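Local coordinates for bacterial bifunctional deaminase-reductase C-terminal domain-containing protein (Corynebacterium diphtheriae, PDB 2P4G), which probably acts as an NADP-dependent 5-amino-6-(5-phosphoribosylamino)uracil reductase in riboflavin biosynthesis, at residues Leu65-Arg70 against His95-Gln100; Ala73-Val78 against Asp181-Arg186; Glu126-Asp131 against Gln157-Val162; Ile167-Ser172 against Leu176-Asp181; Asp210-Thr215 against Pro227-Ile232. All blocks are in the same frame, centred on the assembly; numbering follows the deposited sequence.

Overall arrangement
The five contacts illustrate how one mixed sheet organises a domain through the helices and loops laid against it. Contacts 2 and 4 lie closest, their centres about 12 Å apart: both use helix 175-184, share Asp181, and meet where Ala182 packs on Ile167. Contact 1 joins two helices at the surface and touches contact 2 through Arg70 and Ile76, and contact 5 through Leu69 and His213. Contact 3, near the sheet edge formed by 166-169, lies about 31 Å, centre to centre, from contact 5, which borders the second subunit. The ethanediol molecules at contacts 1 and 3 probably come from the crystallisation liquor and mark no established active site.

Contact 1: residues Leu65-Arg70 against His95-Gln100; sequences LLIQLR and HGIKNQ. With EDO (1,2-ethanediol), chain G.
Ile67 and Gln68, on neighbouring positions of helix 60-72, receive a single side chain from helix 95-103, that of Ile97. Ile67 offers a branch methyl and its backbone carbonyl: CG2 lies 4.4 Å from Ile97 CD1, and Ile67 O is 4.3 Å from the same methyl. One residue on, Gln68 starts away from the facing helix, but with CG anti to the backbone N (chi1 -166°) and a bend at chi2 (78°) its amide swings back, bringing OE1 to 3.8 Å from Ile97 CD1. This is van der Waals contact; the polar grip on the amide comes from elsewhere, as Gln68 NE2 is hydrogen-bonded to Thr18 OG1. Arg70 leads away from Ile97. At the edge of its guanidinium and in plane, NH1 (2.9 Å) and NH2 (3.2 Å) both donate hydrogen bonds to O2 of an ethanediol, probably from the crystallisation liquor, while NE forms a salt bridge with Glu194 OE2. The nearest CA atoms, those of Gln68 and Ile97, are 8.3 Å apart. One isoleucine thus joins helix 95-103 to helix 60-72, a surface helix-helix contact in the RibD C-terminal fold, with helix 60-72 lying on strands 35-43 and 190-195.

Contact 2: residues Ala73-Val78 against Asp181-Arg186; sequences ADAIVV and DALHAR
Leu183 carries the apolar contact from the helix side, setting both methyls on Ala75 of strand 75-79 and CD1 also on Val77. CD2 comes down on Ala75 CB at 3.4 Å, tighter than ordinary van der Waals contact, and CD1 reaches the same methyl at 3.7 Å, so that the alanine sits beneath the fork of the leucine. CD1 also meets Val77 CG2 at 3.6 Å. Ala75 and Val77, two apart on the strand, both point to the helix, whereas Ile76 between them turns to the other face of the sheet. In the leucine, chi1 (-72°) puts CG toward the strand, anti to the carbonyl carbon, and chi2 (167°) turns CD1 and CD2 onto the two strand residues. All three residues are buried.

Polar interactions fall around this apolar centre. Arg186 folds back along its own segment, NE giving a weak hydrogen bond to Ala182 O at 3.2 Å, while its NH1 forms a salt bridge with Glu165 and Asp74, at the strand's start, forms another with Arg106.

Strand 75-79 lies between parallel strands 111-115 and 190-195, whose side chains extend the seat: Leu183 also touches Thr113, and Val77 touches Ile191 and Leu115. Helix 175-184 thus covers the interior of the sheet, with strand 166-169 meeting its flank at Ala182.

Contact 3: residues Glu126-Asp131 against Gln157-Val162; sequences ELFSPD and QKLIDV. With EDO (1,2-ethanediol), chain E; EDO (1,2-ethanediol), chain O.
Phe128 and Leu159 both hold CG anti to the carbonyl carbon (chi1 -57° and -72°), which sends the ring and the leucine fork into the seam between loop and helix. There the leucine's CD2 meets the ring obliquely, 3.6 Å from Phe128 CE1 and 3.7 Å from Phe128 CD1. Leu127 CB covers part of one face of the ring, close to its rim.

Val162, near the C-terminal end of helix 150-162, packs against the loop backbone beside it. Its CB lies 3.6 Å from Phe128 O, with CG1 and CG2 also close to that oxygen, so the valine wraps the loop carbonyl with carbon. Its own carbonyl works in return: Pro130 CA approaches Val162 O at 3.5 Å in a CA-H...O contact with an angle of 149° at the hydrogen. The proline CB and the valine CB are looser neighbours, 4.4 Å apart.

On the loop's far flank, Glu126 N donates to O1 of one ethanediol, and O1 of another donates to Asp131 OD2 at 2.8 Å.

Within the fold, segment 126-131 belongs to the long connection from strand 111-115 to strand 139-143, and helix 150-162 leads on to the outer strand 166-169. The rings of Phe121 and Phe123 meet that of Phe128, Phe123 also touches Leu159 and Val162, and Leu114 of strand 111-115 lies against Phe128, tying the seam to the sheet.

Contact 4: residues Ile167-Ser172 against Leu176-Asp181; sequences IVAPTS and LKIAFD
Strand 166-169 and helix 175-184 come nearest at Ala169 and Ile178, whose CA atoms are 6.7 Å apart, while Ile167 and Ala179 stand 8.5 Å from each other, CA to CA. Ile178 spans this gap with every branch. Its CG2, anti to the backbone N, reaches Ile167 CG2 at 4.0 Å; its CG1 (chi1 -70°) lies 3.7 Å from Ala169 CB; and chi2 (-78°) turns CD1 on past the alanine toward the loop, 4.5 Å from Pro170 CD. The helix is the crossover element of a beta-alpha-beta unit: the chain leaves strand 166-169, which is outermost in this chain, passes through the helix over the sheet and enters the parallel strand 190-195, consistent with the dihydrofolate-reductase-like fold of the RibD C-terminal family. Ile167 and Ala169 both point toward the helix, while Val168 between them faces the other way. Ile141 of the adjoining strand 139-143 touches both Ile167 and Ile178, continuing the apolar floor inward.

Contact 5: residues Asp210-Thr215 against Pro227-Ile232; sequences DRLHLT and PLFGKI
Leu212 directs its CD2 methyl at the rim of the Phe229 ring, near the ring plane and 4.2 Å from Phe229 CZ. Two residues along strand 211-217, Leu214 meets the same loop: its CD1 lies 3.9 Å from Leu228 CD2, the two chains crossing at an angle. Both Leu214 and Leu228 hold CG anti to the backbone N (chi1 179° and -179°), which carries each side chain out toward the other across backbones whose nearest CA atoms are 10.3 Å apart. Leu228 CG also lies 3.7 Å above the centre of the Phe229 ring. The loop is shaped by a type I turn from Pro227 to Gly230, closed by Gly230 N to Pro227 O at 3.0 Å, and Arg201 NH1 donates to Phe229 O. Ile44 of the second subunit packs on Leu212, Leu214 and Leu228, and Asn45 of that subunit reaches Phe229. Here a turn in the connection to strand 237-248 folds over one face of the dihydrofolate-reductase-like sheet, forming a buried apolar patch at the dimer interface.

Contact 1: residues Leu65-Arg70 against His95-Gln100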
# COMPACT_ATOMS: atom_id res chain seq x y z
N LEU A 65 -4.38 -17.60 7.85
CA LEU A 65 -4.17 -16.55 8.85
C LEU A 65 -5.51 -15.92 9.28
O LEU A 65 -5.71 -15.63 10.45
CB LEU A 65 -3.23 -15.47 8.28
CG LEU A 65 -2.84 -14.34 9.23
CD1 LEU A 65 -2.09 -14.94 10.38
CD2 LEU A 65 -2.01 -13.27 8.48
N LEU A 66 -6.41 -15.71 8.34
CA LEU A 66 -7.73 -15.24 8.74
C LEU A 66 -8.34 -16.21 9.74
O LEU A 66 -8.86 -15.79 10.76
CB LEU A 66 -8.67 -15.09 7.55
CG LEU A 66 -9.21 -13.70 7.23
CD1 LEU A 66 -10.29 -13.85 6.13
CD2 LEU A 66 -9.78 -13.00 8.47
N ILE A 67 -8.28 -17.51 9.43
CA ILE A 67 -8.85 -18.53 10.32
C ILE A 67 -8.15 -18.53 11.68
O ILE A 67 -8.81 -18.64 12.71
CB ILE A 67 -8.77 -19.94 9.69
CG1 ILE A 67 -9.68 -20.02 8.46
CG2 ILE A 67 -9.20 -21.01 10.69
CD1 ILE A 67 -11.02 -19.52 8.70
N GLN A 68 -6.83 -18.39 11.66
CA GLN A 68 -6.04 -18.33 12.91
C GLN A 68 -6.52 -17.16 13.78
O GLN A 68 -6.72 -17.32 14.98
CB GLN A 68 -4.54 -18.18 12.59
CG GLN A 68 -3.63 -18.45 13.75
CD GLN A 68 -3.46 -19.93 14.02
OE1 GLN A 68 -4.13 -20.51 14.87
NE2 GLN A 68 -2.57 -20.55 13.26
N LEU A 69 -6.75 -16.01 13.16
CA LEU A 69 -7.18 -14.80 13.88
C LEU A 69 -8.61 -14.94 14.38
O LEU A 69 -8.94 -14.52 15.49
CB LEU A 69 -7.01 -13.53 13.03
CG LEU A 69 -7.21 -12.19 13.78
CD1 LEU A 69 -6.24 -11.98 14.95
CD2 LEU A 69 -7.15 -11.00 12.84
N ARG A 70 -9.44 -15.59 13.58
CA ARG A 70 -10.76 -16.00 14.03
C ARG A 70 -10.73 -16.93 15.24
O ARG A 70 -11.61 -16.84 16.10
CB ARG A 70 -11.55 -16.66 12.89
CG ARG A 70 -12.08 -15.65 11.89
CD ARG A 70 -12.95 -16.29 10.81
NE ARG A 70 -13.69 -15.25 10.11
CZ ARG A 70 -14.84 -15.43 9.47
NH1 ARG A 70 -15.40 -16.63 9.41
NH2 ARG A 70 -15.44 -14.40 8.91
N HIS A 95 -11.26 -28.28 13.82
CA HIS A 95 -11.59 -29.10 14.95
C HIS A 95 -10.61 -28.82 16.11
O HIS A 95 -11.03 -28.69 17.27
CB HIS A 95 -11.53 -30.56 14.52
CG HIS A 95 -11.84 -31.51 15.60
ND1 HIS A 95 -10.86 -32.10 16.37
CD2 HIS A 95 -13.03 -31.99 16.05
CE1 HIS A 95 -11.43 -32.92 17.24
NE2 HIS A 95 -12.75 -32.86 17.07
N GLY A 96 -9.32 -28.74 15.78
CA GLY A 96 -8.26 -28.50 16.75
C GLY A 96 -8.42 -27.17 17.48
O GLY A 96 -8.38 -27.12 18.71
N ILE A 97 -8.63 -26.10 16.73
CA ILE A 97 -8.75 -24.77 17.35
C ILE A 97 -9.94 -24.71 18.33
O ILE A 97 -9.76 -24.33 19.49
CB ILE A 97 -8.86 -23.67 16.31
CG1 ILE A 97 -7.59 -23.63 15.45
CG2 ILE A 97 -9.10 -22.33 17.00
CD1 ILE A 97 -7.48 -22.35 14.49
N LYS A 98 -11.13 -25.11 17.85
CA LYS A 98 -12.36 -25.15 18.64
C LYS A 98 -12.15 -25.91 19.95
O LYS A 98 -12.66 -25.51 21.00
CB LYS A 98 -13.50 -25.83 17.86
CG LYS A 98 -14.01 -25.09 16.62
CD LYS A 98 -15.27 -25.78 16.03
N ASN A 99 -11.44 -27.03 19.87
CA ASN A 99 -11.11 -27.81 21.06
C ASN A 99 -10.14 -27.06 21.99
O ASN A 99 -10.40 -26.98 23.19
CB ASN A 99 -10.59 -29.21 20.72
CG ASN A 99 -11.70 -30.26 20.68
OD1 ASN A 99 -12.81 -30.07 21.18
ND2 ASN A 99 -11.38 -31.40 20.08
N GLN A 100 -9.06 -26.50 21.45
CA GLN A 100 -8.19 -25.59 22.24
C GLN A 100 -9.01 -24.48 22.92
O GLN A 100 -8.82 -24.19 24.09
CB GLN A 100 -7.06 -24.96 21.40
CG GLN A 100 -5.76 -25.77 21.35
C1 EDO G . -17.67 -18.57 6.91
O1 EDO G . -17.20 -19.49 5.92
C2 EDO G . -17.33 -17.07 6.69
O2 EDO G . -17.80 -16.18 7.79

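Contact 2: residues Ala73-Val78 against Asp181-Arg186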
# COMPACT_ATOMS: atom_id res chain seq x y z
N ALA A 73 -10.21 -14.70 18.17
CA ALA A 73 -11.27 -13.73 18.39
C ALA A 73 -12.43 -14.28 19.22
O ALA A 73 -12.79 -15.45 19.12
CB ALA A 73 -11.84 -13.22 17.02
N ASP A 74 -13.03 -13.39 20.01
CA ASP A 74 -14.32 -13.62 20.63
C ASP A 74 -15.45 -13.17 19.73
O ASP A 74 -16.57 -13.72 19.77
CB ASP A 74 -14.37 -12.86 21.94
CG ASP A 74 -13.33 -13.35 22.92
OD1 ASP A 74 -13.23 -14.58 23.03
OD2 ASP A 74 -12.63 -12.54 23.56
N ALA A 75 -15.18 -12.14 18.92
CA ALA A 75 -16.15 -11.62 17.93
C ALA A 75 -15.45 -11.15 16.67
O ALA A 75 -14.27 -10.77 16.70
CB ALA A 75 -16.97 -10.48 18.51
N ILE A 76 -16.19 -11.19 15.58
CA ILE A 76 -15.73 -10.71 14.29
C ILE A 76 -16.68 -9.58 13.94
O ILE A 76 -17.90 -9.73 14.06
CB ILE A 76 -15.83 -11.83 13.23
CG1 ILE A 76 -14.93 -13.01 13.60
CG2 ILE A 76 -15.49 -11.34 11.84
CD1 ILE A 76 -15.36 -14.33 12.98
N VAL A 77 -16.13 -8.45 13.54
CA VAL A 77 -16.91 -7.32 13.08
C VAL A 77 -16.55 -7.10 11.62
O VAL A 77 -15.38 -7.02 11.26
CB VAL A 77 -16.61 -6.07 13.92
CG1 VAL A 77 -17.23 -4.84 13.29
CG2 VAL A 77 -17.11 -6.27 15.37
N VAL A 78 -17.58 -7.05 10.79
CA VAL A 78 -17.39 -6.88 9.35
C VAL A 78 -18.62 -6.16 8.78
O VAL A 78 -19.73 -6.36 9.24
CB VAL A 78 -17.13 -8.26 8.65
CG1 VAL A 78 -18.38 -9.13 8.71
CG2 VAL A 78 -16.64 -8.07 7.20
N ASP A 181 -19.36 -1.69 22.08
CA ASP A 181 -20.04 -1.75 23.38
C ASP A 181 -20.94 -2.98 23.54
O ASP A 181 -20.92 -3.63 24.59
CB ASP A 181 -20.87 -0.48 23.62
CG ASP A 181 -20.01 0.79 23.66
OD1 ASP A 181 -18.76 0.70 23.73
OD2 ASP A 181 -20.59 1.89 23.58
N ALA A 182 -21.75 -3.27 22.52
CA ALA A 182 -22.64 -4.44 22.54
C ALA A 182 -21.84 -5.73 22.77
O ALA A 182 -22.29 -6.63 23.46
CB ALA A 182 -23.44 -4.56 21.22
N LEU A 183 -20.65 -5.79 22.17
CA LEU A 183 -19.79 -6.96 22.27
C LEU A 183 -19.08 -7.00 23.62
O LEU A 183 -18.98 -8.06 24.23
CB LEU A 183 -18.78 -7.01 21.13
CG LEU A 183 -19.34 -7.36 19.74
CD1 LEU A 183 -18.32 -7.05 18.64
CD2 LEU A 183 -19.73 -8.81 19.67
N HIS A 184 -18.59 -5.86 24.09
CA HIS A 184 -17.98 -5.81 25.42
C HIS A 184 -19.00 -6.14 26.47
O HIS A 184 -18.72 -6.94 27.35
CB HIS A 184 -17.36 -4.46 25.72
CG HIS A 184 -16.12 -4.19 24.93
ND1 HIS A 184 -15.44 -5.19 24.27
CD2 HIS A 184 -15.43 -3.05 24.70
CE1 HIS A 184 -14.39 -4.68 23.66
NE2 HIS A 184 -14.36 -3.38 23.91
N ALA A 185 -20.19 -5.56 26.35
CA ALA A 185 -21.32 -5.83 27.27
C ALA A 185 -21.75 -7.28 27.25
O ALA A 185 -22.57 -7.70 28.04
CB ALA A 185 -22.50 -4.95 26.94
N ARG A 186 -21.18 -8.05 26.34
CA ARG A 186 -21.49 -9.44 26.16
C ARG A 186 -20.31 -10.30 26.59
O ARG A 186 -20.31 -11.50 26.35
CB ARG A 186 -21.69 -9.63 24.67
CG ARG A 186 -22.61 -10.71 24.26
CD ARG A 186 -23.14 -10.37 22.89
NE ARG A 186 -24.08 -9.24 22.97
CZ ARG A 186 -25.20 -9.15 22.27
NH1 ARG A 186 -25.56 -10.13 21.43
NH2 ARG A 186 -25.98 -8.08 22.43

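Contact 3: residues Glu126-Asp131 against Gln157-Val162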
# COMPACT_ATOMS: atom_id res chain seq x y z
N GLU A 126 -27.25 -19.60 4.74
CA GLU A 126 -27.45 -20.31 6.01
C GLU A 126 -27.34 -19.36 7.17
O GLU A 126 -27.95 -19.60 8.21
CB GLU A 126 -26.43 -21.44 6.19
CG GLU A 126 -26.70 -22.71 5.37
CD GLU A 126 -27.90 -23.50 5.86
OE1 GLU A 126 -28.69 -22.96 6.67
OE2 GLU A 126 -28.04 -24.68 5.44
N LEU A 127 -26.59 -18.27 7.02
CA LEU A 127 -26.56 -17.24 8.08
C LEU A 127 -27.96 -16.76 8.49
O LEU A 127 -28.13 -16.30 9.62
CB LEU A 127 -25.72 -16.03 7.68
CG LEU A 127 -24.21 -16.12 7.90
CD1 LEU A 127 -23.56 -14.89 7.22
CD2 LEU A 127 -23.86 -16.25 9.40
N PHE A 128 -28.93 -16.86 7.59
CA PHE A 128 -30.29 -16.38 7.88
C PHE A 128 -31.36 -17.47 7.91
O PHE A 128 -32.54 -17.13 7.91
CB PHE A 128 -30.66 -15.21 6.95
CG PHE A 128 -29.69 -14.09 7.08
CD1 PHE A 128 -29.69 -13.30 8.20
CD2 PHE A 128 -28.71 -13.90 6.14
CE1 PHE A 128 -28.74 -12.32 8.38
CE2 PHE A 128 -27.75 -12.92 6.30
CZ PHE A 128 -27.76 -12.12 7.43
N SER A 129 -30.94 -18.74 8.01
CA SER A 129 -31.89 -19.84 8.25
C SER A 129 -32.42 -19.74 9.66
O SER A 129 -31.65 -19.55 10.59
CB SER A 129 -31.27 -21.23 8.07
OG SER A 129 -30.67 -21.37 6.79
N PRO A 130 -33.75 -19.88 9.82
CA PRO A 130 -34.39 -19.79 11.13
C PRO A 130 -33.97 -20.86 12.14
O PRO A 130 -34.15 -20.69 13.34
CB PRO A 130 -35.88 -19.89 10.82
CG PRO A 130 -35.99 -20.38 9.47
CD PRO A 130 -34.72 -20.13 8.74
N ASP A 131 -33.39 -21.95 11.66
CA ASP A 131 -32.96 -23.01 12.54
C ASP A 131 -31.44 -23.05 12.72
O ASP A 131 -30.91 -24.00 13.25
CB ASP A 131 -33.47 -24.35 12.01
CG ASP A 131 -33.06 -24.60 10.58
OD1 ASP A 131 -32.33 -23.79 9.99
OD2 ASP A 131 -33.50 -25.61 10.03
N GLN A 157 -38.01 -6.48 9.98
CA GLN A 157 -39.03 -7.47 10.32
C GLN A 157 -38.64 -8.89 9.87
O GLN A 157 -38.79 -9.84 10.64
CB GLN A 157 -40.38 -7.07 9.72
CG GLN A 157 -41.53 -8.00 10.10
CD GLN A 157 -41.75 -8.04 11.59
OE1 GLN A 157 -41.84 -6.99 12.23
NE2 GLN A 157 -41.82 -9.26 12.16
N LYS A 158 -38.17 -9.00 8.62
CA LYS A 158 -37.74 -10.27 8.06
C LYS A 158 -36.68 -10.88 8.94
O LYS A 158 -36.73 -12.05 9.25
CB LYS A 158 -37.14 -10.10 6.65
CG LYS A 158 -38.09 -9.71 5.55
CD LYS A 158 -37.34 -9.11 4.33
N LEU A 159 -35.69 -10.08 9.33
CA LEU A 159 -34.63 -10.57 10.22
C LEU A 159 -35.22 -11.06 11.53
O LEU A 159 -34.88 -12.12 12.02
CB LEU A 159 -33.59 -9.48 10.49
CG LEU A 159 -32.68 -9.16 9.30
CD1 LEU A 159 -31.90 -7.88 9.53
CD2 LEU A 159 -31.74 -10.34 8.98
N ILE A 160 -36.12 -10.28 12.07
CA ILE A 160 -36.75 -10.61 13.33
C ILE A 160 -37.52 -11.92 13.19
O ILE A 160 -37.40 -12.81 14.03
CB ILE A 160 -37.61 -9.44 13.84
CG1 ILE A 160 -36.69 -8.30 14.27
CG2 ILE A 160 -38.54 -9.88 15.02
CD1 ILE A 160 -37.43 -7.06 14.70
N ASP A 161 -38.22 -12.07 12.08
CA ASP A 161 -38.99 -13.26 11.81
C ASP A 161 -38.17 -14.51 11.63
O ASP A 161 -38.69 -15.60 11.81
CB ASP A 161 -39.87 -13.06 10.58
CG ASP A 161 -40.93 -12.02 10.80
OD1 ASP A 161 -41.21 -11.71 11.98
OD2 ASP A 161 -41.46 -11.51 9.79
N VAL A 162 -36.89 -14.38 11.25
CA VAL A 162 -36.04 -15.56 11.21
C VAL A 162 -35.28 -15.74 12.52
O VAL A 162 -34.60 -16.73 12.72
CB VAL A 162 -35.12 -15.62 9.94
CG1 VAL A 162 -35.98 -15.80 8.69
CG2 VAL A 162 -34.18 -14.40 9.80
C1 EDO E . -24.34 -21.33 3.33
O1 EDO E . -24.69 -19.97 3.10
C2 EDO E . -23.29 -21.42 4.41
O2 EDO E . -22.46 -22.55 4.12
C1 EDO O . -35.61 -27.87 10.20
O1 EDO O . -35.71 -26.89 11.25
C2 EDO O . -36.67 -27.75 9.10
O2 EDO O . -37.46 -28.94 9.04

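Contact 4: residues Ile167-Ser172 against Leu176-Asp181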
# COMPACT_ATOMS: atom_id res chain seq x y z
N ILE A 167 -29.49 -5.00 16.69
CA ILE A 167 -29.37 -3.83 17.50
C ILE A 167 -29.48 -2.64 16.56
O ILE A 167 -28.72 -2.54 15.58
CB ILE A 167 -28.02 -3.73 18.19
CG1 ILE A 167 -27.83 -4.87 19.21
CG2 ILE A 167 -27.90 -2.38 18.93
CD1 ILE A 167 -26.42 -4.89 19.82
N VAL A 168 -30.42 -1.73 16.85
CA VAL A 168 -30.59 -0.50 16.09
C VAL A 168 -29.93 0.64 16.84
O VAL A 168 -30.42 1.05 17.88
CB VAL A 168 -32.08 -0.18 15.88
CG1 VAL A 168 -32.25 1.11 15.07
CG2 VAL A 168 -32.77 -1.36 15.22
N ALA A 169 -28.80 1.13 16.34
CA ALA A 169 -28.17 2.33 16.89
C ALA A 169 -29.04 3.55 16.60
O ALA A 169 -29.72 3.58 15.58
CB ALA A 169 -26.76 2.52 16.30
N PRO A 170 -29.08 4.53 17.51
CA PRO A 170 -29.68 5.83 17.19
C PRO A 170 -29.10 6.51 15.96
O PRO A 170 -27.97 6.21 15.55
CB PRO A 170 -29.39 6.66 18.44
CG PRO A 170 -29.35 5.65 19.54
CD PRO A 170 -28.67 4.47 18.93
N THR A 171 -29.87 7.42 15.40
CA THR A 171 -29.48 8.16 14.19
C THR A 171 -28.16 8.91 14.42
O THR A 171 -27.29 8.95 13.53
CB THR A 171 -30.59 9.16 13.78
OG1 THR A 171 -31.85 8.47 13.68
CG2 THR A 171 -30.26 9.83 12.44
N SER A 172 -28.03 9.49 15.62
CA SER A 172 -26.84 10.24 16.04
C SER A 172 -25.57 9.42 16.17
O SER A 172 -24.49 9.85 15.77
CB SER A 172 -27.13 10.89 17.39
OG SER A 172 -27.92 10.03 18.20
N LEU A 176 -19.97 1.44 14.88
CA LEU A 176 -18.80 0.71 15.41
C LEU A 176 -18.68 0.83 16.92
O LEU A 176 -18.43 -0.16 17.59
CB LEU A 176 -17.49 1.18 14.78
CG LEU A 176 -16.94 0.31 13.66
CD1 LEU A 176 -15.64 0.91 13.12
CD2 LEU A 176 -16.71 -1.12 14.15
N LYS A 177 -18.83 2.03 17.46
CA LYS A 177 -18.83 2.26 18.90
C LYS A 177 -19.92 1.40 19.54
O LYS A 177 -19.71 0.76 20.58
CB LYS A 177 -19.08 3.75 19.20
CG LYS A 177 -19.68 4.08 20.57
CD LYS A 177 -18.67 3.98 21.71
CE LYS A 177 -19.09 4.82 22.90
NZ LYS A 177 -18.06 4.78 23.97
N ILE A 178 -21.08 1.39 18.89
CA ILE A 178 -22.23 0.63 19.35
C ILE A 178 -21.92 -0.87 19.35
O ILE A 178 -22.20 -1.58 20.31
CB ILE A 178 -23.46 0.91 18.47
CG1 ILE A 178 -23.97 2.34 18.71
CG2 ILE A 178 -24.58 -0.13 18.75
CD1 ILE A 178 -24.76 2.50 19.96
N ALA A 179 -21.35 -1.35 18.25
CA ALA A 179 -21.01 -2.76 18.14
C ALA A 179 -20.01 -3.11 19.22
O ALA A 179 -20.17 -4.12 19.90
CB ALA A 179 -20.42 -3.06 16.77
N PHE A 180 -19.00 -2.27 19.35
CA PHE A 180 -17.89 -2.44 20.28
C PHE A 180 -18.46 -2.60 21.69
O PHE A 180 -18.14 -3.56 22.38
CB PHE A 180 -16.96 -1.22 20.14
CG PHE A 180 -15.58 -1.38 20.77
CD1 PHE A 180 -14.63 -2.24 20.22
CD2 PHE A 180 -15.20 -0.58 21.87
CE1 PHE A 180 -13.34 -2.35 20.78
CE2 PHE A 180 -13.91 -0.67 22.43
CZ PHE A 180 -12.98 -1.56 21.88
N ASP A 181 -19.36 -1.69 22.08
CA ASP A 181 -20.04 -1.75 23.38
C ASP A 181 -20.94 -2.98 23.54
O ASP A 181 -20.92 -3.63 24.59
CB ASP A 181 -20.87 -0.48 23.62
CG ASP A 181 -20.01 0.79 23.66
OD1 ASP A 181 -18.76 0.70 23.73
OD2 ASP A 181 -20.59 1.89 23.58

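Contact 5: residues Asp210-Thr215 against Pro227-Ile232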
# COMPACT_ATOMS: atom_id res chain seq x y z
N ASP A 210 -6.06 -1.77 18.12
CA ASP A 210 -4.80 -1.91 18.86
C ASP A 210 -3.68 -2.43 17.97
O ASP A 210 -2.53 -2.07 18.15
CB ASP A 210 -4.96 -2.92 19.99
CG ASP A 210 -6.02 -2.52 20.95
OD1 ASP A 210 -5.85 -1.45 21.53
OD2 ASP A 210 -7.02 -3.26 21.10
N ARG A 211 -4.03 -3.33 17.06
CA ARG A 211 -3.08 -3.97 16.14
C ARG A 211 -3.75 -4.18 14.81
O ARG A 211 -4.97 -4.32 14.74
CB ARG A 211 -2.65 -5.35 16.61
CG ARG A 211 -1.52 -5.29 17.52
CD ARG A 211 -0.99 -6.64 17.92
NE ARG A 211 0.06 -6.34 18.88
CZ ARG A 211 -0.16 -5.98 20.14
NH1 ARG A 211 -1.39 -5.97 20.65
NH2 ARG A 211 0.87 -5.68 20.91
N LEU A 212 -2.91 -4.26 13.78
CA LEU A 212 -3.32 -4.48 12.42
C LEU A 212 -2.53 -5.66 11.86
O LEU A 212 -1.31 -5.69 11.97
CB LEU A 212 -3.02 -3.22 11.60
CG LEU A 212 -3.24 -3.21 10.10
CD1 LEU A 212 -4.68 -3.53 9.76
CD2 LEU A 212 -2.81 -1.85 9.59
N HIS A 213 -3.25 -6.63 11.30
CA HIS A 213 -2.68 -7.63 10.44
C HIS A 213 -2.92 -7.20 9.01
O HIS A 213 -4.06 -7.11 8.58
CB HIS A 213 -3.34 -8.97 10.68
CG HIS A 213 -3.02 -9.54 12.01
ND1 HIS A 213 -1.98 -10.41 12.22
CD2 HIS A 213 -3.58 -9.32 13.22
CE1 HIS A 213 -1.91 -10.71 13.50
NE2 HIS A 213 -2.89 -10.07 14.13
N LEU A 214 -1.85 -6.92 8.27
CA LEU A 214 -1.97 -6.46 6.89
C LEU A 214 -1.17 -7.40 6.01
O LEU A 214 0.01 -7.67 6.28
CB LEU A 214 -1.47 -5.03 6.73
CG LEU A 214 -1.52 -4.42 5.32
CD1 LEU A 214 -2.94 -4.12 4.91
CD2 LEU A 214 -0.66 -3.16 5.25
N THR A 215 -1.85 -7.94 5.01
CA THR A 215 -1.25 -8.74 3.97
C THR A 215 -1.10 -7.85 2.74
O THR A 215 -2.07 -7.22 2.32
CB THR A 215 -2.16 -9.92 3.59
OG1 THR A 215 -2.41 -10.69 4.77
CG2 THR A 215 -1.52 -10.79 2.47
N PRO A 227 -9.79 2.18 -2.07
CA PRO A 227 -8.80 2.60 -1.10
C PRO A 227 -8.92 1.77 0.18
O PRO A 227 -10.01 1.64 0.75
CB PRO A 227 -9.15 4.06 -0.85
CG PRO A 227 -9.75 4.50 -2.11
CD PRO A 227 -10.51 3.32 -2.66
N LEU A 228 -7.79 1.20 0.61
CA LEU A 228 -7.72 0.34 1.75
C LEU A 228 -8.50 0.86 2.96
O LEU A 228 -9.21 0.10 3.61
CB LEU A 228 -6.26 0.12 2.13
CG LEU A 228 -5.92 -0.78 3.31
CD1 LEU A 228 -6.56 -2.18 3.10
CD2 LEU A 228 -4.40 -0.84 3.48
N PHE A 229 -8.36 2.15 3.27
CA PHE A 229 -8.99 2.71 4.45
C PHE A 229 -10.09 3.71 4.12
O PHE A 229 -10.38 4.62 4.90
CB PHE A 229 -7.94 3.29 5.39
CG PHE A 229 -7.01 2.25 5.95
CD1 PHE A 229 -7.51 1.02 6.38
CD2 PHE A 229 -5.66 2.48 6.03
CE1 PHE A 229 -6.66 0.06 6.89
CE2 PHE A 229 -4.82 1.53 6.52
CZ PHE A 229 -5.30 0.31 6.96
N GLY A 230 -10.71 3.52 2.96
CA GLY A 230 -11.92 4.25 2.61
C GLY A 230 -11.67 5.53 1.88
O GLY A 230 -10.62 6.14 2.02
N LYS A 231 -12.64 5.93 1.08
CA LYS A 231 -12.56 7.18 0.33
C LYS A 231 -13.58 8.20 0.83
O LYS A 231 -13.86 9.17 0.12
CB LYS A 231 -12.77 6.91 -1.17
N ILE A 232 -14.11 8.01 2.04
CA ILE A 232 -15.00 9.00 2.69
C ILE A 232 -14.18 10.08 3.40
O ILE A 232 -14.18 10.16 4.63
CB ILE A 232 -15.89 8.35 3.74